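Local coordinates for protein sulfotransferase (Mus musculus, PDB 5X2B) that probably transfers sulfo groups to acceptor molecules as a cytoplasmic sulfotransferase, and binds adenosine-3'-5'-diphosphate and calcium, at residues E31-L36 and K81-P86. Residues are numbered along the deposited sequence; the frame is centred on the assembly and turned at random.
Sequences EDDIFL and KRRAIP
Ile34, Phe35 and Leu36 pair in parallel with Ala84, Ile85 and Pro86, joining two neighbouring strands of the five-stranded parallel sheet in the P-loop-type sulfotransferase fold. Strand 104-109 flanks residues 34-36 and strand 59-61 flanks residues 82-86, so the pair is internal to the sheet. Three backbone bonds form the ladder: Ile34 N to Arg83 O, Ile85 N to Ile34 O, and Leu36 N to Ile85 O (2.8 Å).

Polar side chains close the ladder at its start. The carboxylate of Asp33 and the guanidinium of Arg83 lie side by side, their planes 20° apart, in a salt bridge. NE of Arg83 bonds OD1 of Asp33; its NH2 meets OD2, whose position is less certain. NH2 of Arg83 also bonds the backbone O of Asp28. Arg82 goes to the other sheet face. With CG anti to the backbone N (chi1 -173°) and the chain extended, it brings NE 3.1 Å from Asp32 O, in a nearly straight bond within the guanidinium plane. CD1 of Ile34 covers one guanidinium face, 3.4 Å from Arg82 CZ. A leucine in place of Arg82 would probably leave Asp32 O without this donor and Ile34 CD1 without its flat cover.

Apolar contacts follow along the strands. Leu36 CD1 meets Ala84 CB at 4.0 Å. On the face shared with Asp33, CD1 of Ile85 makes a CH-pi contact over the Phe35 ring, 3.9 Å from its centroid.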
ATOM      1  N   GLU F  31     -13.077 -17.271  -0.675  1.00 34.43           N
ATOM      2  CA  GLU F  31     -14.044 -16.456  -1.338  1.00 32.76           C
ATOM      3  C   GLU F  31     -14.028 -15.130  -0.705  1.00 24.47           C
ATOM      4  O   GLU F  31     -14.079 -14.118  -1.380  1.00 42.56           O
ATOM      5  CB  GLU F  31     -15.422 -17.040  -1.148  1.00 39.36           C
ATOM      6  CG  GLU F  31     -15.633 -18.196  -2.027  1.00 68.50           C
ATOM      7  CD  GLU F  31     -15.694 -17.786  -3.484  1.00 62.75           C
ATOM      8  OE1 GLU F  31     -15.636 -16.559  -3.764  1.00 50.66           O
ATOM      9  OE2 GLU F  31     -15.801 -18.690  -4.344  1.00 52.66           O
ATOM     10  N   ASP F  32     -13.961 -15.126   0.616  1.00 28.35           N
ATOM     11  CA  ASP F  32     -14.172 -13.885   1.320  1.00 42.35           C
ATOM     12  C   ASP F  32     -12.877 -13.216   1.734  1.00 33.23           C
ATOM     13  O   ASP F  32     -12.905 -12.131   2.305  1.00 43.17           O
ATOM     14  CB  ASP F  32     -15.002 -14.133   2.558  1.00 38.56           C
ATOM     15  CG  ASP F  32     -14.222 -14.856   3.637  1.00 54.42           C
ATOM     16  OD1 ASP F  32     -12.962 -15.004   3.570  1.00 39.80           O
ATOM     17  OD2 ASP F  32     -14.915 -15.270   4.576  1.00 47.56           O
ATOM     18  N   ASP F  33     -11.747 -13.857   1.489  1.00 32.70           N
ATOM     19  CA  ASP F  33     -10.495 -13.217   1.808  1.00 25.20           C
ATOM     20  C   ASP F  33     -10.592 -11.858   1.251  1.00 33.23           C
ATOM     21  O   ASP F  33     -11.083 -11.675   0.145  1.00 39.46           O
ATOM     22  CB  ASP F  33      -9.340 -13.865   1.106  1.00 27.71           C
ATOM     23  CG  ASP F  33      -8.769 -14.945   1.868  1.00 29.62           C
ATOM     24  OD1 ASP F  33      -8.969 -14.932   3.081  1.00 22.69           O
ATOM     25  OD2 ASP F  33      -8.112 -15.798   1.251  1.00 25.41           O
ATOM     26  N   ILE F  34     -10.069 -10.901   1.993  1.00 36.15           N
ATOM     27  CA  ILE F  34      -9.888  -9.540   1.473  1.00 43.88           C
ATOM     28  C   ILE F  34      -8.401  -9.119   1.421  1.00 28.03           C
ATOM     29  O   ILE F  34      -7.632  -9.406   2.305  1.00 37.51           O
ATOM     30  CB  ILE F  34     -10.625  -8.534   2.343  1.00 31.64           C
ATOM     31  CG1 ILE F  34     -12.092  -8.920   2.449  1.00 48.14           C
ATOM     32  CG2 ILE F  34     -10.513  -7.088   1.781  1.00 35.01           C
ATOM     33  CD1 ILE F  34     -12.855  -8.020   3.391  1.00 27.97           C
ATOM     34  N   PHE F  35      -8.007  -8.420   0.384  1.00 32.74           N
ATOM     35  CA  PHE F  35      -6.619  -8.040   0.233  1.00 31.22           C
ATOM     36  C   PHE F  35      -6.510  -6.524   0.155  1.00 30.60           C
ATOM     37  O   PHE F  35      -7.268  -5.887  -0.543  1.00 33.68           O
ATOM     38  CB  PHE F  35      -6.072  -8.706  -1.018  1.00 24.86           C
ATOM     39  CG  PHE F  35      -5.804 -10.186  -0.846  1.00 28.99           C
ATOM     40  CD1 PHE F  35      -6.772 -11.136  -1.135  1.00 41.24           C
ATOM     41  CD2 PHE F  35      -4.580 -10.621  -0.411  1.00 42.64           C
ATOM     42  CE1 PHE F  35      -6.532 -12.487  -0.980  1.00 34.28           C
ATOM     43  CE2 PHE F  35      -4.333 -11.974  -0.260  1.00 34.49           C
ATOM     44  CZ  PHE F  35      -5.329 -12.901  -0.541  1.00 33.08           C
ATOM     45  N   LEU F  36      -5.615  -5.917   0.923  1.00 34.41           N
ATOM     46  CA  LEU F  36      -5.506  -4.462   0.894  1.00 29.61           C
ATOM     47  C   LEU F  36      -4.219  -4.216   0.221  1.00 25.68           C
ATOM     48  O   LEU F  36      -3.205  -4.633   0.718  1.00 23.88           O
ATOM     49  CB  LEU F  36      -5.480  -3.909   2.291  1.00 24.97           C
ATOM     50  CG  LEU F  36      -6.703  -4.555   2.966  1.00 35.59           C
ATOM     51  CD1 LEU F  36      -6.804  -4.369   4.468  1.00 21.71           C
ATOM     52  CD2 LEU F  36      -7.915  -3.979   2.323  1.00 31.00           C
ATOM     53  N   LYS F  81     -11.804 -16.608  11.028  1.00 36.96           N
ATOM     54  CA  LYS F  81     -12.704 -15.548  10.609  1.00 37.09           C
ATOM     55  C   LYS F  81     -12.346 -15.111   9.207  1.00 34.26           C
ATOM     56  O   LYS F  81     -11.514 -15.725   8.502  1.00 36.06           O
ATOM     57  CB  LYS F  81     -12.630 -14.317  11.524  1.00 33.33           C
ATOM     58  CG  LYS F  81     -12.648 -14.614  13.013  1.00 55.07           C
ATOM     59  CD  LYS F  81     -13.523 -13.626  13.795  1.00 47.97           C
ATOM     60  CE  LYS F  81     -12.776 -12.355  14.129  1.00 49.55           C
ATOM     61  NZ  LYS F  81     -13.616 -11.210  14.572  1.00 50.67           N
ATOM     62  N   ARG F  82     -13.002 -14.022   8.839  1.00 31.97           N
ATOM     63  CA  ARG F  82     -12.777 -13.351   7.589  1.00 36.25           C
ATOM     64  C   ARG F  82     -11.498 -12.599   7.662  1.00 31.31           C
ATOM     65  O   ARG F  82     -11.228 -11.853   8.607  1.00 35.33           O
ATOM     66  CB  ARG F  82     -13.858 -12.331   7.316  1.00 32.52           C
ATOM     67  CG  ARG F  82     -13.728 -11.741   5.927  1.00 23.96           C
ATOM     68  CD  ARG F  82     -14.818 -10.813   5.641  1.00 34.32           C
ATOM     69  NE  ARG F  82     -14.884 -10.625   4.212  1.00 37.65           N
ATOM     70  CZ  ARG F  82     -15.718  -9.785   3.626  1.00 47.49           C
ATOM     71  NH1 ARG F  82     -16.548  -9.037   4.374  1.00 36.00           N
ATOM     72  NH2 ARG F  82     -15.711  -9.692   2.292  1.00 49.83           N
ATOM     73  N   ARG F  83     -10.755 -12.758   6.593  1.00 35.26           N
ATOM     74  CA  ARG F  83      -9.395 -12.335   6.538  1.00 29.96           C
ATOM     75  C   ARG F  83      -9.218 -11.101   5.698  1.00 31.76           C
ATOM     76  O   ARG F  83      -9.569 -11.116   4.510  1.00 42.15           O
ATOM     77  CB  ARG F  83      -8.606 -13.477   5.925  1.00 35.80           C
ATOM     78  CG  ARG F  83      -8.614 -14.698   6.761  1.00 32.67           C
ATOM     79  CD  ARG F  83      -7.512 -15.623   6.331  1.00 26.02           C
ATOM     80  NE  ARG F  83      -7.668 -15.938   4.922  1.00 31.28           N
ATOM     81  CZ  ARG F  83      -7.170 -17.017   4.353  1.00 24.30           C
ATOM     82  NH1 ARG F  83      -6.502 -17.879   5.087  1.00 17.98           N
ATOM     83  NH2 ARG F  83      -7.357 -17.243   3.062  1.00 35.21           N
ATOM     84  N   ALA F  84      -8.666 -10.039   6.311  1.00 32.91           N
ATOM     85  CA  ALA F  84      -8.086  -8.881   5.579  1.00 21.54           C
ATOM     86  C   ALA F  84      -6.570  -9.017   5.479  1.00 29.14           C
ATOM     87  O   ALA F  84      -5.866  -8.985   6.491  1.00 28.94           O
ATOM     88  CB  ALA F  84      -8.414  -7.583   6.264  1.00 28.46           C
ATOM     89  N   ILE F  85      -6.078  -9.199   4.261  1.00 22.68           N
ATOM     90  CA  ILE F  85      -4.695  -9.561   4.029  1.00 28.38           C
ATOM     91  C   ILE F  85      -3.918  -8.418   3.363  1.00 35.86           C
ATOM     92  O   ILE F  85      -4.208  -7.998   2.232  1.00 29.48           O
ATOM     93  CB  ILE F  85      -4.651 -10.780   3.178  1.00 24.11           C
ATOM     94  CG1 ILE F  85      -5.509 -11.871   3.845  1.00 28.72           C
ATOM     95  CG2 ILE F  85      -3.216 -11.169   2.963  1.00 28.23           C
ATOM     96  CD1 ILE F  85      -5.912 -13.008   2.913  1.00 29.98           C
ATOM     97  N   PRO F  86      -2.960  -7.850   4.105  1.00 35.46           N
ATOM     98  CA  PRO F  86      -2.305  -6.704   3.497  1.00 26.76           C
ATOM     99  C   PRO F  86      -1.144  -7.168   2.647  1.00 30.81           C
ATOM    100  O   PRO F  86      -0.627  -8.259   2.938  1.00 29.14           O
ATOM    101  CB  PRO F  86      -1.835  -5.909   4.706  1.00 33.51           C
ATOM    102  CG  PRO F  86      -1.763  -6.907   5.830  1.00 33.98           C
ATOM    103  CD  PRO F  86      -2.734  -7.933   5.559  1.00 24.30           C
TER